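Local coordinates for uncharacterized protein DUF849 (PDB 3E02) that probably cleaves beta-keto acids such as 3-keto-5-aminohexanoate, using a zinc ion held in a TIM-barrel fold, at residues Ser24-Ile29 with Gly267-Ser272; Arg78-Leu83 with Ala292-Ala297; Gln198-Ile203 with Ser232-Gly237. All coordinates share one frame; numbering follows the deposited sequence. Where two conformers were deposited one is given.

Interaction 1: Ser24-Ile29 with Gly267-Ser272; sequences SPYLPI and GQLATS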
# COMPACT_ATOMS: atom_id res chain seq x y z
N SER A 24 -15.20 -32.13 12.53
CA SER A 24 -16.30 -31.61 13.33
C SER A 24 -17.53 -32.48 13.19
O SER A 24 -17.92 -32.81 12.05
CB SER A 24 -16.67 -30.18 12.89
OG SER A 24 -17.83 -29.71 13.58
N PRO A 25 -18.22 -32.77 14.31
CA PRO A 25 -19.48 -33.50 14.20
C PRO A 25 -20.62 -32.64 13.63
O PRO A 25 -21.68 -33.17 13.35
CB PRO A 25 -19.77 -33.90 15.65
CG PRO A 25 -19.15 -32.87 16.48
CD PRO A 25 -17.92 -32.42 15.72
N TYR A 26 -20.39 -31.33 13.50
CA TYR A 26 -21.39 -30.38 13.01
C TYR A 26 -21.24 -30.04 11.51
O TYR A 26 -21.96 -29.18 11.01
CB TYR A 26 -21.31 -29.10 13.85
CG TYR A 26 -21.31 -29.36 15.34
CD1 TYR A 26 -22.44 -29.90 15.98
CD2 TYR A 26 -20.19 -29.07 16.12
CE1 TYR A 26 -22.45 -30.15 17.37
CE2 TYR A 26 -20.18 -29.31 17.51
CZ TYR A 26 -21.32 -29.85 18.12
OH TYR A 26 -21.32 -30.09 19.48
N LEU A 27 -20.33 -30.73 10.81
CA LEU A 27 -20.14 -30.51 9.37
C LEU A 27 -21.40 -31.03 8.67
O LEU A 27 -21.72 -32.21 8.83
CB LEU A 27 -18.91 -31.27 8.85
CG LEU A 27 -18.55 -31.08 7.37
CD1 LEU A 27 -18.06 -29.67 7.12
CD2 LEU A 27 -17.51 -32.11 6.94
N PRO A 28 -22.15 -30.17 7.93
CA PRO A 28 -23.34 -30.69 7.23
C PRO A 28 -22.97 -31.67 6.11
O PRO A 28 -22.16 -31.33 5.25
CB PRO A 28 -23.99 -29.42 6.66
CG PRO A 28 -23.40 -28.31 7.47
CD PRO A 28 -22.01 -28.72 7.69
N ILE A 29 -23.57 -32.85 6.12
CA ILE A 29 -23.24 -33.92 5.17
C ILE A 29 -24.40 -34.32 4.28
O ILE A 29 -24.30 -34.26 3.05
CB ILE A 29 -22.67 -35.15 5.93
CG1 ILE A 29 -21.27 -34.81 6.49
CG2 ILE A 29 -22.54 -36.38 5.01
CD1 ILE A 29 -20.70 -35.87 7.42
N GLY A 267 -11.24 -21.40 19.94
CA GLY A 267 -11.35 -22.67 20.66
C GLY A 267 -12.74 -23.25 20.83
O GLY A 267 -12.97 -24.04 21.75
N GLN A 268 -13.65 -22.91 19.92
CA GLN A 268 -15.04 -23.34 20.00
C GLN A 268 -15.59 -23.74 18.63
O GLN A 268 -15.74 -22.88 17.75
CB GLN A 268 -15.88 -22.20 20.57
CG GLN A 268 -17.33 -22.55 20.86
CD GLN A 268 -17.54 -23.14 22.21
OE1 GLN A 268 -17.94 -24.30 22.37
NE2 GLN A 268 -17.26 -22.34 23.22
N LEU A 269 -15.89 -25.03 18.45
CA LEU A 269 -16.52 -25.51 17.23
C LEU A 269 -17.91 -24.90 17.09
O LEU A 269 -18.65 -24.86 18.07
CB LEU A 269 -16.69 -27.04 17.23
CG LEU A 269 -15.42 -27.88 17.12
CD1 LEU A 269 -15.72 -29.35 17.44
CD2 LEU A 269 -14.82 -27.68 15.73
N ALA A 270 -18.24 -24.45 15.88
CA ALA A 270 -19.56 -23.91 15.58
C ALA A 270 -20.51 -25.09 15.46
O ALA A 270 -20.20 -26.05 14.75
CB ALA A 270 -19.55 -23.13 14.24
N THR A 271 -21.65 -25.02 16.16
CA THR A 271 -22.68 -26.06 16.08
C THR A 271 -23.55 -25.90 14.83
O THR A 271 -24.23 -26.84 14.43
CB THR A 271 -23.58 -26.08 17.34
OG1 THR A 271 -24.29 -24.84 17.45
CG2 THR A 271 -22.74 -26.31 18.61
N SER A 272 -23.53 -24.71 14.24
CA SER A 272 -24.33 -24.40 13.07
C SER A 272 -23.76 -23.22 12.31
O SER A 272 -23.13 -22.33 12.88
CB SER A 272 -25.76 -24.03 13.51
OG SER A 272 -26.58 -23.65 12.40
O HOH W 1 -18.12 -27.08 13.41
O HOH W 2 -24.29 -28.09 11.47
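Y26 and T271 bring the two backbones closest, their CA atoms 5.5 Å apart, where the type I beta turn S24-L27 meets the chain that follows the short strand 268-269. CA of T271 lies over one face of the Y26 ring in a CH-pi contact, 3.9 Å from the centroid and 19° off the ring normal. P25 CG covers the opposite face toward the rim, which puts the ring between its own neighbour in the turn and the partner backbone. With CG anti to its carbonyl carbon (chi1 -49°), Y26 runs alongside T271 and points the same way; CG2 of T271 reaches the phenol end, 3.8 Å from CZ. L269 comes from another side: its CB sits at the ring edge near the plane, 4.2 Å from CE2, and the two side chains cross at about a right angle. L269 CD1 also touches P25 CD, while CD2 meets CB of S24.

The turn is reinforced by an ST turn, in which S24 OG accepts from Y26 N at 3.0 Å. This motif lies in the long loop between strand 10-13 and helix 31-44 of a TIM-barrel fold, so the contact joins that loop to the segment leading into helix 273-286. S272 is the N-cap of this helix, its OG accepting from A274 N.

Polar links between the segments pass through water. One water accepts from S24 OG and donates to the carbonyl of A270, 2.7 Å from each oxygen, and lies in plane at the edge of the Y26 ring. A second donates to Y26 O at 2.6 Å and to T271 O at a longer distance. A270 turns its CB away from the turn and packs on L258 and helix 273-286.

Interaction 2: Arg78-Leu83 with Ala292-Ala297; sequences RTDAIL and ATPDEA
D80 holds CG between its backbone N and carbonyl carbon (chi1 64°), which sets the carboxylate against the P294 ring; I82 holds CG1 anti to its carbonyl carbon, and its extended chain carries CD1 to A297. D80 was modelled in two conformers, and its side-chain contacts hold for this one. The D80 side chain crosses P294 at about a right angle, with OD1 3.5 Å from CG of the proline. The D80 carbonyl also presses on this ring, its O lying 3.2 Å from P294 CB, and CA of A81 meets P294 CG. Deeper in, I82 CD1 packs 3.8 Å from A297 CB, one turn along the helix from P294.

A water joins the polar groups, donating to D80 OD2 and accepting from D295 N at 3.0 Å. It thus takes up an N-H in the first turn of helix 294-301. D80 OD2 and D295 OD2 come within 4.5 Å, but R298 probably eases any repulsion: it forms a salt bridge with D295 OD1 and donates to D80 O. T293 and E296 form a capping box, with T293 OG1 accepting from E296 N and E296 OE1 from T293 N.

Segment 78-83 leaves helix 72-78 and enters strand 82-85 of the barrel. A81 leans on A42 of helix 31-44, I82 bonds through its backbone to A47 and L49, and helix 294-301 covers this strand entrance.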
# COMPACT_ATOMS: atom_id res chain seq x y z
N ARG A 78 -38.40 -23.44 1.16
CA ARG A 78 -38.32 -23.00 2.56
C ARG A 78 -37.63 -21.66 2.79
O ARG A 78 -37.75 -21.10 3.88
CB ARG A 78 -37.67 -24.08 3.41
CG ARG A 78 -38.48 -25.37 3.48
CD ARG A 78 -37.90 -26.27 4.54
NE ARG A 78 -38.12 -25.71 5.87
CZ ARG A 78 -37.36 -25.91 6.96
NH1 ARG A 78 -36.25 -26.66 6.94
NH2 ARG A 78 -37.72 -25.32 8.10
N THR A 79 -36.91 -21.14 1.79
CA THR A 79 -36.28 -19.82 1.90
C THR A 79 -36.23 -19.14 0.53
O THR A 79 -36.38 -19.79 -0.50
CB THR A 79 -34.87 -19.89 2.57
OG1 THR A 79 -34.26 -18.60 2.56
CG2 THR A 79 -33.95 -20.88 1.86
N ASP A 80 -36.06 -17.81 0.56
CA ASP A 80 -35.93 -17.04 -0.68
C ASP A 80 -34.47 -16.66 -0.92
O ASP A 80 -34.18 -15.88 -1.78
CB ASP A 80 -36.89 -15.84 -0.76
CG ASP A 80 -36.63 -14.78 0.29
OD1 ASP A 80 -36.07 -15.10 1.34
OD2 ASP A 80 -37.04 -13.61 0.06
N ALA A 81 -33.54 -17.26 -0.16
CA ALA A 81 -32.11 -16.99 -0.36
C ALA A 81 -31.69 -17.37 -1.77
O ALA A 81 -32.25 -18.30 -2.37
CB ALA A 81 -31.25 -17.76 0.68
N ILE A 82 -30.74 -16.62 -2.33
CA ILE A 82 -30.17 -16.93 -3.64
C ILE A 82 -29.33 -18.20 -3.48
O ILE A 82 -28.51 -18.27 -2.57
CB ILE A 82 -29.23 -15.82 -4.16
CG1 ILE A 82 -29.97 -14.49 -4.33
CG2 ILE A 82 -28.61 -16.25 -5.49
CD1 ILE A 82 -29.07 -13.32 -4.67
N LEU A 83 -29.54 -19.19 -4.33
CA LEU A 83 -28.80 -20.45 -4.26
C LEU A 83 -27.65 -20.38 -5.25
O LEU A 83 -27.87 -20.31 -6.45
CB LEU A 83 -29.72 -21.65 -4.46
CG LEU A 83 -30.96 -21.65 -3.55
CD1 LEU A 83 -31.78 -22.93 -3.72
CD2 LEU A 83 -30.61 -21.41 -2.07
N ALA A 292 -28.37 -6.96 3.48
CA ALA A 292 -29.26 -7.06 2.33
C ALA A 292 -30.20 -8.25 2.48
O ALA A 292 -29.79 -9.31 2.96
CB ALA A 292 -28.44 -7.22 1.05
N THR A 293 -31.45 -8.08 2.07
CA THR A 293 -32.39 -9.19 1.95
C THR A 293 -32.03 -9.94 0.66
O THR A 293 -31.30 -9.41 -0.18
CB THR A 293 -33.84 -8.73 1.82
OG1 THR A 293 -34.00 -7.98 0.61
CG2 THR A 293 -34.27 -7.90 3.03
N PRO A 294 -32.52 -11.19 0.51
CA PRO A 294 -32.28 -11.90 -0.75
C PRO A 294 -32.62 -11.12 -2.02
O PRO A 294 -31.80 -11.07 -2.94
CB PRO A 294 -33.17 -13.13 -0.60
CG PRO A 294 -33.06 -13.42 0.84
CD PRO A 294 -33.17 -12.07 1.49
N ASP A 295 -33.78 -10.46 -2.04
CA ASP A 295 -34.19 -9.66 -3.20
C ASP A 295 -33.35 -8.40 -3.41
O ASP A 295 -33.11 -8.02 -4.56
CB ASP A 295 -35.69 -9.34 -3.14
CG ASP A 295 -36.58 -10.57 -3.38
OD1 ASP A 295 -36.13 -11.60 -3.91
OD2 ASP A 295 -37.79 -10.49 -3.07
N GLU A 296 -32.88 -7.77 -2.34
CA GLU A 296 -31.92 -6.66 -2.46
C GLU A 296 -30.62 -7.17 -3.09
O GLU A 296 -30.04 -6.49 -3.94
CB GLU A 296 -31.65 -5.99 -1.11
CG GLU A 296 -32.85 -5.17 -0.66
CD GLU A 296 -32.78 -4.67 0.77
OE1 GLU A 296 -32.13 -5.31 1.62
OE2 GLU A 296 -33.43 -3.64 1.05
N ALA A 297 -30.19 -8.37 -2.68
CA ALA A 297 -29.00 -9.02 -3.24
C ALA A 297 -29.18 -9.33 -4.73
O ALA A 297 -28.26 -9.09 -5.52
CB ALA A 297 -28.64 -10.29 -2.45
O HOH W 3 -35.99 -11.00 -0.14

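Interaction 3: Gln198-Ile203 with Ser232-Gly237; sequences QCVFGI and SVLAAG. With EDO (1,2-ethanediol), chain J.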
# COMPACT_ATOMS: atom_id res chain seq x y z
N GLN A 198 -15.14 -12.14 -5.20
CA GLN A 198 -14.96 -12.77 -3.90
C GLN A 198 -13.45 -13.03 -3.69
O GLN A 198 -12.89 -13.95 -4.31
CB GLN A 198 -15.75 -14.09 -3.85
CG GLN A 198 -15.81 -14.79 -2.47
CD GLN A 198 -16.73 -14.10 -1.51
OE1 GLN A 198 -16.30 -13.58 -0.50
NE2 GLN A 198 -18.00 -14.06 -1.84
N CYS A 199 -12.81 -12.23 -2.84
CA CYS A 199 -11.38 -12.40 -2.54
C CYS A 199 -11.25 -13.45 -1.43
O CYS A 199 -11.94 -13.37 -0.42
CB CYS A 199 -10.75 -11.08 -2.14
SG CYS A 199 -10.85 -9.88 -3.50
N VAL A 200 -10.35 -14.41 -1.64
CA VAL A 200 -10.19 -15.58 -0.77
C VAL A 200 -8.82 -15.59 -0.12
O VAL A 200 -7.80 -15.68 -0.82
CB VAL A 200 -10.37 -16.88 -1.59
CG1 VAL A 200 -10.28 -18.09 -0.70
CG2 VAL A 200 -11.71 -16.85 -2.35
N PHE A 201 -8.80 -15.53 1.22
CA PHE A 201 -7.54 -15.43 1.99
C PHE A 201 -7.27 -16.62 2.89
O PHE A 201 -8.19 -17.18 3.47
CB PHE A 201 -7.57 -14.16 2.84
CG PHE A 201 -7.78 -12.92 2.05
CD1 PHE A 201 -9.07 -12.47 1.78
CD2 PHE A 201 -6.69 -12.23 1.50
CE1 PHE A 201 -9.27 -11.34 0.98
CE2 PHE A 201 -6.89 -11.09 0.72
CZ PHE A 201 -8.19 -10.65 0.46
N GLY A 202 -5.99 -16.97 3.00
CA GLY A 202 -5.55 -18.01 3.93
C GLY A 202 -5.39 -19.42 3.42
O GLY A 202 -5.08 -20.29 4.22
N ILE A 203 -5.58 -19.67 2.13
CA ILE A 203 -5.36 -21.00 1.57
C ILE A 203 -3.87 -21.12 1.25
O ILE A 203 -3.30 -20.20 0.65
CB ILE A 203 -6.18 -21.25 0.28
CG1 ILE A 203 -7.69 -21.13 0.55
CG2 ILE A 203 -5.84 -22.62 -0.35
CD1 ILE A 203 -8.25 -22.19 1.49
N SER A 232 -16.43 -8.89 -2.14
CA SER A 232 -16.83 -9.84 -1.10
C SER A 232 -15.53 -10.49 -0.61
O SER A 232 -14.51 -10.53 -1.33
CB SER A 232 -17.86 -10.85 -1.59
OG SER A 232 -18.36 -11.62 -0.49
N VAL A 233 -15.57 -10.97 0.63
CA VAL A 233 -14.39 -11.56 1.26
C VAL A 233 -14.75 -12.82 2.06
O VAL A 233 -15.80 -12.89 2.69
CB VAL A 233 -13.70 -10.53 2.22
CG1 VAL A 233 -12.64 -11.17 3.09
CG2 VAL A 233 -13.11 -9.32 1.44
N LEU A 234 -13.87 -13.82 1.95
CA LEU A 234 -13.89 -15.00 2.83
C LEU A 234 -12.46 -15.19 3.30
O LEU A 234 -11.50 -14.85 2.58
CB LEU A 234 -14.41 -16.25 2.12
CG LEU A 234 -13.46 -17.13 1.28
CD1 LEU A 234 -12.63 -18.09 2.16
CD2 LEU A 234 -14.22 -17.91 0.24
N ALA A 235 -12.30 -15.76 4.50
CA ALA A 235 -10.97 -16.12 5.00
C ALA A 235 -11.07 -17.42 5.77
O ALA A 235 -12.10 -17.70 6.40
CB ALA A 235 -10.34 -15.00 5.82
N ALA A 236 -10.01 -18.23 5.69
CA ALA A 236 -9.98 -19.55 6.31
C ALA A 236 -9.84 -19.52 7.84
O ALA A 236 -9.10 -18.69 8.39
CB ALA A 236 -8.83 -20.38 5.70
N GLY A 237 -10.57 -20.41 8.50
CA GLY A 237 -10.46 -20.65 9.93
C GLY A 237 -10.55 -19.44 10.83
O GLY A 237 -11.50 -18.66 10.70
C1 EDO J . -0.73 -19.47 4.30
O1 EDO J . -1.80 -20.43 4.43
C2 EDO J . -0.75 -18.71 2.97
O2 EDO J . -2.06 -18.53 2.40
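The F201 ring meets L234 O at its edge, near the ring plane and 3.5 Å from CD1, while V233 CG1 approaches obliquely, 4.0 Å from CE1; F243 adds a second aromatic ring. On the other sheet side, in one of two modelled conformers, the Q198 amide lies beside S232, with NE2 giving a weak bond to S232 OG (2.8 Å, 124°). The chain of Q198 bends at chi2 (74°), turning the amide toward the neighbouring strand; NE2 also bonds weakly to E170.

V200 and L234 share this sheet side, both methyls of V200 meeting the branched end of L234, with CG1 3.7 Å from CD1. The parallel strands share backbone bonds: C199 N to S232 O (2.8 Å), L234 N to C199 O, F201 N to L234 O and A236 N to F201 O. A 1,2-ethanediol, probably from the crystallisation liquor, donates to I203 O at 2.7 Å.

Strands 195-201 and 229-235 belong to a beta-alpha-beta unit of the TIM barrel. Helix 211-225 covers C199, F201 and V233, helix 240-249 packs on V233 and A235, and strands 168-173 and 253-256 flank the pair, with the side chain of L234 about 7 Å from the zinc ion.

Overall arrangement
From the N terminus, the chain first passes 24-29, in the loop after strand 10-13, then 78-83, which leads into strand 82-85. Next come 198-203 and 232-237, where interaction 3 closes a short beta-alpha-beta loop of the barrel. Interaction 1 closes at 267-272 and interaction 2 at 292-297, so these two long loops cross, and interaction 3 falls within both. Interaction 1 ties an early loop to the approach to helix 273-286; interaction 2 brings helix 294-301 to the start of a barrel strand. Interactions 2 and 3 reach the same sheet, their centres about 22 Å apart, and none of the three contacts touches another.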